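Local coordinates for Lpg2148(MvcA) (Legionella pneumophila subsp. pneumophila str. Philadelphia 1, PDB 6K11), which probably acts as a deamidase-related deubiquitinase that removes ubiquitin from the host conjugating enzyme UBE2N and so regulates its activity during Legionella infection, at residues V26-G32 / Y365-A369; I53-V57 / M373-E378; L99-G103 / I282-A286; T113-T118 / T241-R247; F124-D130 / Q323-F329. All coordinates share one frame; numbering follows the deposited sequence.

Contact 1 of 5, residues V26-G32 / Y365-A369; sequences VPAEVLG and YRNRA
Tyr-365 of helix 358-381 extends its ring to the start of helix 28-39: its hydroxyl bonds the loop just before that helix, and its ring face meets the first helical residue, Ala-28. With CG anti to the backbone N (chi1 -175°), the ring is carried across the helix start, and OH donates a hydrogen bond of 2.7 Å to Val-26 O. That carbonyl oxygen lies at the edge of the ring, in its plane. Over one face sits Ala-28: its CB is 4.1 Å from the ring centroid and 28° off the ring normal, a CH-pi contact. Leu-31 crosses the tyrosine at about a right angle, its CD2 branch coming within 3.9 Å of Tyr-365 CE2. Further along, small residues let the backbones close up. Ala-369 CA approaches Ala-28 O at 3.5 Å, and Gly-32 CA lies 3.3 Å from Ala-369 O, both as CA-H...O contacts. At the outer margin Arg-368 packs its CB on Ala-28 CB (3.8 Å), while its guanidinium turns back to Asn-364. The short helical segments cross at -47° with axes 8.1 Å apart. Pro-27 is the N-cap of helix 28-39, and Val-21 also touches Tyr-365, so helix 358-381 covers the junction of loop and helix.

Contact 2 of 5, residues I53-V57 / M373-E378; sequences IAKEV and MTEHLE
Leu-377 packs against Ile-53 and Val-57 in a near-antiparallel helix pair, helix 49-64 against the C-terminal helix 358-381, within the helical part of the fold that also includes helix 28-39. The local axes are 10.4 Å apart and their directions differ by 146°, so side chains span the gap, and the two backbones do not meet directly. The tight part is apolar. Ile-53 and Leu-377 run alongside one another, head to tail, with Ile-53 CG2 at 3.8 Å from Leu-377 CD2. Leu-377 CD2 also lies 4.1 Å from Val-57 CG2, which places it between two residues one helical turn apart. Ala-36 and Ile-40 also touch Leu-377. Thr-374 forms the partly exposed border, crossing Val-57 at about a right angle; its OG1 bonds Lys-370 O of its own helix and touches Val-57 CG2 (3.7 Å) by packing. The loose side is Glu-378, exposed, whose CA comes no nearer than 4.3 Å, to Ile-53 CD1. No hydrogen bond joins the two segments. Met-373 reaches inward from the other flank: CG is anti to the backbone N (chi1 -178°) and the chain stays extended, bringing CE to 3.5 Å from Glu-56 O.

Contact 3 of 5, residues L99-G103 / I282-A286; sequences LSADG and IEKLA
Leu-99 lays its side chain against the helix segment 282-286, just where the chain leaves strand 97-98. Its CB points toward the helix; chi1 (-173°, CG anti to the backbone N) brings CG over the helix, and chi2 (64°) spreads the two methyls to different neighbours. Leu-99 CD1 faces Ile-282 CG2 at 4.3 Å, a loose apolar contact. Leu-99 CD2 does more: it lies 3.9 Å from Leu-285 CB, where the two leucines cross at about a right angle, and 3.7 Å from Ala-286 N. The methyl packs on that nitrogen, whose N-H is used by Ile-282 O within the helix. Beyond Leu-99 the chain folds into a type I beta turn from Ser-100 to Gly-103, closed by a bond from Gly-103 N to Ser-100 O. Ala-286 CB is set against the backbone of this turn, 3.4 Å from Ala-101 O and 3.7 Å from Asp-102 C. Gly-103, with positive phi at the N-cap position of helix 104-111, takes Ile-282 CG2 at 3.8 Å from its CA. Leu-106 of helix 104-111 touches both Leu-99 and Ile-282, completing the apolar patch. No direct hydrogen bond joins the segments; a water donates to Ala-286 O (2.7 Å) and to Ala-101 O (3.3 Å). Direct adhesion of turn and helix therefore rests on shape and apolar burial, with water bridging the carbonyls at the margin.

Contact 4 of 5, residues T113-T118 / T241-R247; sequences TAPSST and TLGESPR
Thr-241 N and Arg-247 both engage Pro-115, bringing the loop between strands 228-238 and 250-252 against the loop that precedes strand 120-129. The direct backbone link is Thr-241 N to Pro-115 O, 2.8 Å and nearly straight at 167°, although the donor stands 35° out of the carbonyl plane and so is not on a lone pair. A water that accepts from Arg-247 NE can donate to Pro-115 O; it has more acceptors in reach than protons, so the carbonyl may have a second donor. The guanidinium is served around its rim. NH1 is hydrogen-bonded to Leu-110 O; NH2 makes a weak bond of 3.3 Å to Thr-113 OG1, and a second water takes a weak bond from NH2 and can donate a hydrogen bond to Thr-118 O. Thr-113 OG1 has its stronger partner in Leu-110 O, so one carbonyl at the end of helix 104-111 serves both residues. A bend at chi3 (-88°) turns the guanidinium so that Pro-115 CB lies over one face, 3.6 Å above the plane and offset toward the rim, with Pro-115 CA 3.3 Å from Arg-247 NH2. Leu-242 O accepts from both Ser-245 N and Ser-245 OG, securing the type II' turn. The contact implies a partly hydrated surface junction, in which one guanidinium, resting on a proline, ties its own loop to the end of helix 104-111 and to the Pro-115 loop.

Contact 5 of 5, residues F124-D130 / Q323-F329; sequences FEIDRED and QPLRVKF
Asp-127 and Lys-328 leave the same face of the sheet, and their first torsions swing carboxylate and ammonium together: the aspartate CG is anti to the carbonyl carbon (chi1 -65°), while the lysine CG sits between backbone N and carbonyl carbon (chi1 49°) and the chain then runs extended. The setting is an antiparallel beta ladder of strands 120-129 and 325-333, neighbours within a five-stranded antiparallel sheet. Glu-125 with Lys-328 and Asp-127 with Arg-326 are hydrogen-bonded pairs, closed by bonds such as Glu-125 N to Lys-328 O at 2.9 Å; Glu-129 N to Pro-324 O continues the ladder. Phe-124, Ile-126 and Val-327 line the face packed against helices, where Ile-126 CD1 reaches Val-327 CG2 at 3.6 Å and Leu-285 and Leu-106 cover Phe-124, whose ring also stacks with Phe-234. On the other face Glu-125 and Lys-328 lie side by side, their aliphatic parts touching, and Arg-326 makes a cation-pi contact with Trp-228. Just beyond the last paired residues, Gln-323 NE2 donates a hydrogen bond of 2.9 Å to Asp-130 OD1, arriving from above the carboxylate plane. The salt-bridge network gathers on one oxygen, Asp-127 OD2. Three donors grip it, which would probably favour the charged carboxylate: Arg-326 NE on its anti lone pair at 3.1 Å, Arg-326 NH2 on the same side but 31° out of the carboxylate plane, and Lys-328 NZ on the syn lone pair at 2.7 Å.

How the contacts relate
From the N terminus, helix 28-39 and then helix 49-64 are each met by the C-terminal helix 358-381, so contacts 1 and 2 close loops of more than 300 residues; they cross along the chain and touch where Gly-32 O meets Met-373 CB. Contacts 3, 4 and 5 all fall within both of these spans. Contact 3 joins the turn after strand 97-98 to helix 278-288, and encloses contact 4, which pairs the loop before strand 120-129 with the one between strands 228-238 and 250-252. Contact 5 crosses both, returning strand 325-333 to strand 120-129. Contacts 3 and 5 touch through a probable hydrogen bond from Leu-99 N to Val-327 O, whereas contacts 1 and 3 lie about 42 Å apart between centres.

Contact 1 of 5, residues V26-G32 / Y365-A369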
# COMPACT_ATOMS: atom_id res chain seq x y z
N VAL A 26 4.27 -20.19 -2.83
CA VAL A 26 5.30 -20.47 -1.82
C VAL A 26 4.96 -21.79 -1.12
O VAL A 26 3.83 -21.94 -0.64
CB VAL A 26 5.39 -19.33 -0.82
CG1 VAL A 26 6.39 -19.65 0.31
CG2 VAL A 26 5.79 -18.04 -1.51
N PRO A 27 5.89 -22.75 -1.03
CA PRO A 27 5.56 -23.99 -0.32
C PRO A 27 5.17 -23.69 1.12
O PRO A 27 5.71 -22.76 1.73
CB PRO A 27 6.85 -24.82 -0.43
CG PRO A 27 7.59 -24.23 -1.65
CD PRO A 27 7.26 -22.75 -1.57
N ALA A 28 4.20 -24.44 1.63
CA ALA A 28 3.66 -24.15 2.96
C ALA A 28 4.74 -24.23 4.02
O ALA A 28 4.76 -23.42 4.97
CB ALA A 28 2.53 -25.12 3.29
N GLU A 29 5.65 -25.20 3.91
CA GLU A 29 6.70 -25.30 4.93
C GLU A 29 7.59 -24.06 4.92
O GLU A 29 8.02 -23.60 5.97
CB GLU A 29 7.53 -26.57 4.74
CG GLU A 29 8.48 -26.84 5.93
CD GLU A 29 9.31 -28.13 5.78
OE1 GLU A 29 10.26 -28.13 4.99
OE2 GLU A 29 9.00 -29.13 6.46
N VAL A 30 7.86 -23.51 3.73
CA VAL A 30 8.69 -22.32 3.62
C VAL A 30 7.98 -21.12 4.25
O VAL A 30 8.58 -20.34 5.01
CB VAL A 30 9.05 -22.06 2.14
CG1 VAL A 30 9.80 -20.75 1.97
CG2 VAL A 30 9.86 -23.24 1.58
N LEU A 31 6.70 -20.95 3.92
CA LEU A 31 5.90 -19.88 4.52
C LEU A 31 5.88 -20.00 6.04
O LEU A 31 6.07 -19.01 6.77
CB LEU A 31 4.48 -19.93 3.96
CG LEU A 31 3.52 -18.94 4.64
CD1 LEU A 31 3.99 -17.53 4.34
CD2 LEU A 31 2.07 -19.13 4.16
N GLY A 32 5.63 -21.21 6.55
CA GLY A 32 5.58 -21.42 7.99
C GLY A 32 6.90 -21.11 8.67
O GLY A 32 6.93 -20.48 9.73
N TYR A 365 -2.97 -26.49 3.01
CA TYR A 365 -1.88 -25.53 2.97
C TYR A 365 -1.74 -24.79 4.29
O TYR A 365 -0.63 -24.63 4.82
CB TYR A 365 -2.12 -24.56 1.82
CG TYR A 365 -1.02 -23.57 1.57
CD1 TYR A 365 0.10 -23.92 0.79
CD2 TYR A 365 -1.10 -22.28 2.06
CE1 TYR A 365 1.10 -23.00 0.56
CE2 TYR A 365 -0.11 -21.35 1.82
CZ TYR A 365 0.99 -21.72 1.07
OH TYR A 365 1.97 -20.78 0.85
N ARG A 366 -2.86 -24.28 4.82
CA ARG A 366 -2.85 -23.59 6.10
C ARG A 366 -2.34 -24.49 7.22
O ARG A 366 -1.56 -24.06 8.07
CB ARG A 366 -4.25 -23.10 6.47
CG ARG A 366 -4.74 -21.90 5.70
CD ARG A 366 -6.26 -21.80 5.89
NE ARG A 366 -6.74 -20.48 5.49
CZ ARG A 366 -8.02 -20.12 5.46
NH1 ARG A 366 -8.98 -20.98 5.81
NH2 ARG A 366 -8.33 -18.89 5.08
N ASN A 367 -2.80 -25.74 7.25
CA ASN A 367 -2.42 -26.64 8.34
C ASN A 367 -0.93 -26.97 8.28
O ASN A 367 -0.26 -27.05 9.32
CB ASN A 367 -3.27 -27.91 8.31
CG ASN A 367 -4.75 -27.64 8.63
OD1 ASN A 367 -5.11 -26.55 9.06
ND2 ASN A 367 -5.60 -28.63 8.39
N ARG A 368 -0.38 -27.12 7.07
CA ARG A 368 1.04 -27.41 6.94
C ARG A 368 1.90 -26.20 7.27
O ARG A 368 2.99 -26.35 7.83
CB ARG A 368 1.36 -27.94 5.53
CG ARG A 368 0.74 -29.31 5.25
CD ARG A 368 0.60 -29.59 3.74
NE ARG A 368 1.87 -29.52 3.03
CZ ARG A 368 2.01 -29.83 1.74
NH1 ARG A 368 0.95 -30.23 1.04
NH2 ARG A 368 3.20 -29.73 1.15
N ALA A 369 1.42 -24.98 6.96
CA ALA A 369 2.18 -23.78 7.35
C ALA A 369 2.20 -23.61 8.86
O ALA A 369 3.22 -23.21 9.43
CB ALA A 369 1.58 -22.54 6.67
O HOH W 1 5.80 -27.66 2.11

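Contact 2 of 5, residues I53-V57 / M373-E378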
# COMPACT_ATOMS: atom_id res chain seq x y z
N ILE A 53 5.25 -18.90 22.37
CA ILE A 53 5.14 -19.56 21.07
C ILE A 53 3.67 -19.78 20.71
O ILE A 53 3.24 -19.51 19.58
CB ILE A 53 5.92 -20.89 21.08
CG1 ILE A 53 7.43 -20.62 21.24
CG2 ILE A 53 5.63 -21.69 19.80
CD1 ILE A 53 8.25 -21.86 21.60
N ALA A 54 2.87 -20.27 21.67
CA ALA A 54 1.45 -20.45 21.41
C ALA A 54 0.79 -19.13 21.02
O ALA A 54 -0.06 -19.09 20.12
CB ALA A 54 0.76 -21.05 22.64
N LYS A 55 1.20 -18.04 21.67
CA LYS A 55 0.67 -16.72 21.37
C LYS A 55 1.03 -16.28 19.95
O LYS A 55 0.17 -15.80 19.20
CB LYS A 55 1.21 -15.71 22.39
CG LYS A 55 0.77 -14.27 22.16
CD LYS A 55 1.67 -13.29 22.91
CE LYS A 55 1.15 -11.86 22.80
NZ LYS A 55 2.01 -10.88 23.53
N GLU A 56 2.30 -16.44 19.57
CA GLU A 56 2.71 -15.99 18.24
C GLU A 56 2.07 -16.84 17.15
O GLU A 56 1.72 -16.32 16.08
CB GLU A 56 4.24 -16.03 18.12
CG GLU A 56 4.94 -14.98 18.96
CD GLU A 56 4.62 -13.57 18.51
OE1 GLU A 56 4.31 -13.37 17.31
OE2 GLU A 56 4.68 -12.66 19.35
N VAL A 57 1.93 -18.14 17.38
CA VAL A 57 1.31 -19.00 16.38
C VAL A 57 -0.16 -18.61 16.19
O VAL A 57 -0.65 -18.50 15.06
CB VAL A 57 1.47 -20.48 16.77
CG1 VAL A 57 0.65 -21.37 15.86
CG2 VAL A 57 2.98 -20.88 16.71
N MET A 373 5.52 -23.62 11.10
CA MET A 373 5.80 -22.49 11.98
C MET A 373 6.05 -22.96 13.41
O MET A 373 7.02 -22.53 14.05
CB MET A 373 4.63 -21.49 11.93
CG MET A 373 4.85 -20.23 12.79
SD MET A 373 3.45 -19.06 12.85
CE MET A 373 4.06 -17.92 14.10
N THR A 374 5.19 -23.84 13.92
CA THR A 374 5.30 -24.27 15.31
C THR A 374 6.58 -25.07 15.54
O THR A 374 7.31 -24.83 16.51
CB THR A 374 4.08 -25.11 15.69
OG1 THR A 374 2.88 -24.37 15.44
CG2 THR A 374 4.14 -25.48 17.17
N GLU A 375 6.87 -26.02 14.65
CA GLU A 375 8.07 -26.83 14.82
C GLU A 375 9.33 -25.98 14.68
O GLU A 375 10.30 -26.16 15.44
CB GLU A 375 8.05 -27.99 13.82
CG GLU A 375 6.87 -28.94 14.07
CD GLU A 375 6.85 -30.18 13.17
OE1 GLU A 375 6.21 -31.19 13.56
OE2 GLU A 375 7.46 -30.14 12.08
N HIS A 376 9.33 -25.02 13.75
CA HIS A 376 10.50 -24.16 13.58
C HIS A 376 10.72 -23.27 14.80
O HIS A 376 11.86 -23.07 15.24
CB HIS A 376 10.34 -23.33 12.30
CG HIS A 376 11.63 -22.80 11.75
ND1 HIS A 376 12.77 -23.58 11.61
CD2 HIS A 376 11.98 -21.57 11.30
CE1 HIS A 376 13.74 -22.85 11.10
NE2 HIS A 376 13.29 -21.63 10.90
N LEU A 377 9.64 -22.73 15.36
CA LEU A 377 9.76 -21.92 16.57
C LEU A 377 10.26 -22.75 17.75
O LEU A 377 11.14 -22.31 18.50
CB LEU A 377 8.40 -21.29 16.88
CG LEU A 377 8.28 -19.82 17.26
CD1 LEU A 377 9.21 -18.94 16.45
CD2 LEU A 377 6.82 -19.40 17.05
N GLU A 378 9.72 -23.95 17.92
CA GLU A 378 10.16 -24.79 19.03
C GLU A 378 11.61 -25.21 18.86
O GLU A 378 12.37 -25.27 19.83
CB GLU A 378 9.26 -26.02 19.14
CG GLU A 378 7.84 -25.70 19.62
CD GLU A 378 6.92 -26.90 19.47
OE1 GLU A 378 7.31 -27.84 18.76
OE2 GLU A 378 5.82 -26.90 20.07

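Contact 3 of 5, residues L99-G103 / I282-A286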
# COMPACT_ATOMS: atom_id res chain seq x y z
N LEU A 99 -0.23 10.87 -13.30
CA LEU A 99 -1.38 11.03 -14.17
C LEU A 99 -1.61 12.51 -14.43
O LEU A 99 -1.67 13.31 -13.48
CB LEU A 99 -2.62 10.38 -13.55
CG LEU A 99 -3.89 10.30 -14.42
CD1 LEU A 99 -3.66 9.41 -15.63
CD2 LEU A 99 -5.10 9.82 -13.61
N SER A 100 -1.72 12.89 -15.70
CA SER A 100 -2.01 14.27 -16.05
C SER A 100 -3.36 14.71 -15.46
O SER A 100 -4.18 13.89 -15.03
CB SER A 100 -2.02 14.45 -17.57
OG SER A 100 -3.32 14.25 -18.09
N ALA A 101 -3.58 16.03 -15.47
CA ALA A 101 -4.72 16.58 -14.73
C ALA A 101 -6.05 16.07 -15.27
O ALA A 101 -7.03 16.00 -14.51
CB ALA A 101 -4.68 18.11 -14.78
N ASP A 102 -6.12 15.73 -16.56
CA ASP A 102 -7.31 15.13 -17.15
C ASP A 102 -7.16 13.64 -17.43
O ASP A 102 -8.09 13.03 -17.96
CB ASP A 102 -7.67 15.85 -18.45
CG ASP A 102 -8.10 17.29 -18.24
OD1 ASP A 102 -8.89 17.54 -17.30
OD2 ASP A 102 -7.64 18.16 -19.01
N GLY A 103 -6.01 13.06 -17.11
CA GLY A 103 -5.71 11.70 -17.50
C GLY A 103 -5.28 11.53 -18.94
O GLY A 103 -5.17 10.38 -19.40
N ILE A 282 -10.51 6.35 -15.97
CA ILE A 282 -9.35 7.25 -15.89
C ILE A 282 -9.79 8.66 -15.50
O ILE A 282 -9.14 9.33 -14.69
CB ILE A 282 -8.57 7.25 -17.21
CG1 ILE A 282 -7.89 5.90 -17.44
CG2 ILE A 282 -7.52 8.35 -17.21
CD1 ILE A 282 -7.22 5.78 -18.79
N GLU A 283 -10.91 9.12 -16.06
CA GLU A 283 -11.37 10.47 -15.74
C GLU A 283 -11.64 10.62 -14.26
O GLU A 283 -11.27 11.64 -13.66
CB GLU A 283 -12.62 10.79 -16.56
CG GLU A 283 -12.31 11.04 -18.03
CD GLU A 283 -13.56 11.02 -18.89
OE1 GLU A 283 -14.66 11.23 -18.33
OE2 GLU A 283 -13.43 10.79 -20.11
N LYS A 284 -12.24 9.60 -13.64
CA LYS A 284 -12.51 9.68 -12.21
C LYS A 284 -11.23 9.61 -11.38
O LYS A 284 -11.15 10.24 -10.32
CB LYS A 284 -13.48 8.56 -11.80
CG LYS A 284 -14.94 8.88 -12.10
CD LYS A 284 -15.86 8.10 -11.15
CE LYS A 284 -17.27 8.68 -11.11
NZ LYS A 284 -18.23 7.74 -10.45
N LEU A 285 -10.23 8.86 -11.85
CA LEU A 285 -8.92 8.87 -11.20
C LEU A 285 -8.31 10.26 -11.22
O LEU A 285 -7.75 10.73 -10.23
CB LEU A 285 -7.97 7.88 -11.87
CG LEU A 285 -8.14 6.39 -11.57
CD1 LEU A 285 -7.02 5.58 -12.25
CD2 LEU A 285 -8.18 6.14 -10.08
N ALA A 286 -8.40 10.94 -12.37
CA ALA A 286 -7.89 12.31 -12.45
C ALA A 286 -8.60 13.22 -11.46
O ALA A 286 -7.96 14.07 -10.82
CB ALA A 286 -8.02 12.83 -13.88
O HOH W 2 -5.56 14.91 -11.80

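Contact 4 of 5, residues T113-T118 / T241-R247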
# COMPACT_ATOMS: atom_id res chain seq x y z
N THR A 113 -2.35 2.35 -29.14
CA THR A 113 -2.07 0.92 -29.12
C THR A 113 -3.23 0.17 -29.76
O THR A 113 -4.39 0.46 -29.47
CB THR A 113 -1.84 0.41 -27.69
OG1 THR A 113 -2.95 0.77 -26.86
CG2 THR A 113 -0.57 1.01 -27.11
N ALA A 114 -2.90 -0.78 -30.63
CA ALA A 114 -3.92 -1.52 -31.36
C ALA A 114 -4.68 -2.45 -30.43
O ALA A 114 -4.08 -3.41 -29.92
CB ALA A 114 -3.27 -2.32 -32.49
N PRO A 115 -5.97 -2.22 -30.18
CA PRO A 115 -6.70 -3.07 -29.21
C PRO A 115 -6.71 -4.54 -29.58
O PRO A 115 -6.76 -5.40 -28.68
CB PRO A 115 -8.12 -2.48 -29.23
CG PRO A 115 -8.20 -1.68 -30.49
CD PRO A 115 -6.82 -1.17 -30.76
N SER A 116 -6.66 -4.87 -30.87
CA SER A 116 -6.64 -6.26 -31.29
C SER A 116 -5.25 -6.87 -31.24
O SER A 116 -5.12 -8.10 -31.31
CB SER A 116 -7.21 -6.36 -32.71
OG SER A 116 -6.82 -5.22 -33.47
N SER A 117 -4.21 -6.06 -31.10
CA SER A 117 -2.85 -6.53 -31.26
C SER A 117 -2.01 -6.47 -29.99
O SER A 117 -0.82 -6.81 -30.04
CB SER A 117 -2.15 -5.73 -32.36
OG SER A 117 -0.90 -6.29 -32.70
N THR A 118 -2.58 -6.07 -28.85
CA THR A 118 -1.76 -5.85 -27.67
C THR A 118 -2.50 -6.24 -26.39
O THR A 118 -3.73 -6.16 -26.31
CB THR A 118 -1.30 -4.38 -27.60
OG1 THR A 118 -0.25 -4.25 -26.64
CG2 THR A 118 -2.45 -3.47 -27.21
N THR A 241 -8.45 -7.53 -27.94
CA THR A 241 -9.78 -7.82 -28.45
C THR A 241 -9.70 -8.81 -29.61
O THR A 241 -8.67 -8.98 -30.25
CB THR A 241 -10.47 -6.53 -28.92
OG1 THR A 241 -9.63 -5.87 -29.87
CG2 THR A 241 -10.72 -5.60 -27.74
N LEU A 242 -10.83 -9.47 -29.86
CA LEU A 242 -11.03 -10.26 -31.06
C LEU A 242 -11.84 -9.43 -32.05
O LEU A 242 -12.85 -8.83 -31.68
CB LEU A 242 -11.78 -11.56 -30.76
CG LEU A 242 -11.02 -12.76 -30.18
CD1 LEU A 242 -11.99 -13.90 -29.94
CD2 LEU A 242 -9.88 -13.19 -31.10
N GLY A 243 -11.38 -9.39 -33.30
CA GLY A 243 -12.14 -8.71 -34.34
C GLY A 243 -12.37 -7.25 -34.00
O GLY A 243 -11.45 -6.52 -33.60
N GLU A 244 -13.63 -6.82 -34.13
CA GLU A 244 -14.02 -5.44 -33.90
C GLU A 244 -14.61 -5.21 -32.51
O GLU A 244 -15.29 -4.20 -32.29
CB GLU A 244 -15.03 -5.00 -34.97
CG GLU A 244 -14.47 -5.03 -36.39
CD GLU A 244 -13.18 -4.24 -36.52
OE1 GLU A 244 -13.21 -3.02 -36.28
OE2 GLU A 244 -12.14 -4.85 -36.85
N SER A 245 -14.35 -6.12 -31.57
CA SER A 245 -15.01 -6.07 -30.28
C SER A 245 -14.47 -4.91 -29.44
O SER A 245 -13.31 -4.53 -29.56
CB SER A 245 -14.82 -7.39 -29.53
OG SER A 245 -15.42 -8.46 -30.24
N PRO A 246 -15.31 -4.32 -28.58
CA PRO A 246 -14.86 -3.16 -27.79
C PRO A 246 -13.82 -3.56 -26.75
O PRO A 246 -13.87 -4.64 -26.16
CB PRO A 246 -16.15 -2.66 -27.13
CG PRO A 246 -17.04 -3.87 -27.07
CD PRO A 246 -16.72 -4.66 -28.31
N ARG A 247 -12.86 -2.66 -26.55
CA ARG A 247 -11.79 -2.91 -25.58
C ARG A 247 -12.34 -2.85 -24.16
O ARG A 247 -13.18 -2.00 -23.84
CB ARG A 247 -10.68 -1.89 -25.79
CG ARG A 247 -9.77 -1.67 -24.61
CD ARG A 247 -8.67 -0.69 -24.99
NE ARG A 247 -7.52 -1.37 -25.57
CZ ARG A 247 -6.47 -0.74 -26.09
NH1 ARG A 247 -6.44 0.59 -26.12
NH2 ARG A 247 -5.45 -1.43 -26.59
O HOH W 3 -7.44 -4.29 -26.20
O HOH W 4 -4.69 -3.92 -24.91

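Contact 5 of 5, residues F124-D130 / Q323-F329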
# COMPACT_ATOMS: atom_id res chain seq x y z
N PHE A 124 -0.89 0.93 -10.78
CA PHE A 124 -1.17 2.25 -10.23
C PHE A 124 -0.72 2.33 -8.79
O PHE A 124 -0.80 1.35 -8.04
CB PHE A 124 -2.66 2.60 -10.25
CG PHE A 124 -3.23 2.76 -11.62
CD1 PHE A 124 -3.72 1.66 -12.31
CD2 PHE A 124 -3.32 4.01 -12.20
CE1 PHE A 124 -4.26 1.81 -13.58
CE2 PHE A 124 -3.86 4.17 -13.47
CZ PHE A 124 -4.34 3.06 -14.15
N GLU A 125 -0.31 3.53 -8.38
CA GLU A 125 -0.01 3.83 -6.99
C GLU A 125 -0.71 5.13 -6.61
O GLU A 125 -0.63 6.12 -7.35
CB GLU A 125 1.50 3.94 -6.76
CG GLU A 125 1.90 4.14 -5.30
CD GLU A 125 1.89 2.85 -4.50
OE1 GLU A 125 1.94 1.74 -5.11
OE2 GLU A 125 1.84 2.94 -3.24
N ILE A 126 -1.44 5.12 -5.50
CA ILE A 126 -2.09 6.31 -4.98
C ILE A 126 -1.33 6.74 -3.74
O ILE A 126 -1.16 5.94 -2.81
CB ILE A 126 -3.57 6.07 -4.64
CG1 ILE A 126 -4.29 5.31 -5.76
CG2 ILE A 126 -4.28 7.39 -4.29
CD1 ILE A 126 -4.64 6.14 -6.93
N ASP A 127 -0.88 7.99 -3.72
CA ASP A 127 -0.19 8.58 -2.58
C ASP A 127 -1.08 9.62 -1.92
O ASP A 127 -1.87 10.29 -2.59
CB ASP A 127 1.12 9.27 -3.01
CG ASP A 127 2.14 8.30 -3.55
OD1 ASP A 127 2.13 7.13 -3.11
OD2 ASP A 127 2.95 8.71 -4.42
N ARG A 128 -0.93 9.76 -0.61
CA ARG A 128 -1.57 10.86 0.10
C ARG A 128 -0.50 11.80 0.64
O ARG A 128 0.61 11.37 0.97
CB ARG A 128 -2.44 10.35 1.24
CG ARG A 128 -1.68 9.60 2.29
CD ARG A 128 -2.66 9.00 3.29
NE ARG A 128 -2.03 8.76 4.57
CZ ARG A 128 -1.43 7.62 4.90
NH1 ARG A 128 -1.39 6.61 4.02
NH2 ARG A 128 -0.90 7.49 6.10
N GLU A 129 -0.84 13.08 0.71
CA GLU A 129 0.09 14.10 1.19
C GLU A 129 -0.08 14.26 2.69
O GLU A 129 -1.16 14.64 3.16
CB GLU A 129 -0.13 15.42 0.46
CG GLU A 129 1.03 16.39 0.60
CD GLU A 129 0.70 17.76 0.02
OE1 GLU A 129 -0.48 18.14 0.08
OE2 GLU A 129 1.62 18.44 -0.48
N ASP A 130 0.98 13.98 3.44
CA ASP A 130 0.90 13.82 4.89
C ASP A 130 2.06 14.56 5.56
O ASP A 130 2.94 13.94 6.16
CB ASP A 130 0.91 12.34 5.25
CG ASP A 130 0.65 12.08 6.72
OD1 ASP A 130 -0.16 12.82 7.32
OD2 ASP A 130 1.24 11.12 7.26
N GLN A 323 -7.06 14.25 3.00
CA GLN A 323 -5.78 14.76 2.53
C GLN A 323 -5.68 14.67 1.01
O GLN A 323 -6.27 13.77 0.40
CB GLN A 323 -4.61 13.99 3.15
CG GLN A 323 -4.60 13.96 4.68
CD GLN A 323 -3.49 13.08 5.21
OE1 GLN A 323 -3.31 11.94 4.76
NE2 GLN A 323 -2.71 13.61 6.15
N PRO A 324 -4.94 15.59 0.39
CA PRO A 324 -4.72 15.50 -1.06
C PRO A 324 -4.16 14.14 -1.45
O PRO A 324 -3.37 13.54 -0.72
CB PRO A 324 -3.69 16.61 -1.33
CG PRO A 324 -3.90 17.59 -0.21
CD PRO A 324 -4.28 16.77 0.98
N LEU A 325 -4.58 13.66 -2.62
CA LEU A 325 -4.10 12.42 -3.20
C LEU A 325 -3.55 12.70 -4.58
O LEU A 325 -3.93 13.67 -5.24
CB LEU A 325 -5.23 11.37 -3.31
CG LEU A 325 -6.03 11.02 -2.05
CD1 LEU A 325 -7.24 10.13 -2.42
CD2 LEU A 325 -5.14 10.33 -1.03
N ARG A 326 -2.65 11.82 -5.03
CA ARG A 326 -2.14 11.87 -6.39
C ARG A 326 -2.05 10.46 -6.93
O ARG A 326 -1.87 9.50 -6.17
CB ARG A 326 -0.76 12.55 -6.46
CG ARG A 326 0.33 11.80 -5.77
CD ARG A 326 1.68 12.40 -6.12
NE ARG A 326 2.77 11.63 -5.54
CZ ARG A 326 3.97 12.13 -5.26
NH1 ARG A 326 4.23 13.41 -5.51
NH2 ARG A 326 4.89 11.35 -4.73
N VAL A 327 -2.19 10.34 -8.24
CA VAL A 327 -2.24 9.06 -8.94
C VAL A 327 -1.04 9.00 -9.88
O VAL A 327 -0.81 9.94 -10.65
CB VAL A 327 -3.55 8.89 -9.73
CG1 VAL A 327 -3.64 7.49 -10.32
CG2 VAL A 327 -4.76 9.21 -8.85
N LYS A 328 -0.29 7.90 -9.81
CA LYS A 328 0.81 7.65 -10.73
C LYS A 328 0.67 6.23 -11.26
O LYS A 328 0.04 5.37 -10.63
CB LYS A 328 2.19 7.85 -10.07
CG LYS A 328 2.37 7.17 -8.74
CD LYS A 328 3.58 7.71 -7.94
CE LYS A 328 3.93 6.73 -6.81
NZ LYS A 328 4.79 7.27 -5.73
N PHE A 329 1.28 5.98 -12.42
CA PHE A 329 1.07 4.74 -13.13
C PHE A 329 2.31 4.38 -13.93
O PHE A 329 3.15 5.23 -14.24
CB PHE A 329 -0.13 4.83 -14.09
CG PHE A 329 0.13 5.71 -15.27
CD1 PHE A 329 0.66 5.19 -16.45
CD2 PHE A 329 -0.12 7.07 -15.20
CE1 PHE A 329 0.92 6.00 -17.54
CE2 PHE A 329 0.14 7.90 -16.29
CZ PHE A 329 0.67 7.36 -17.46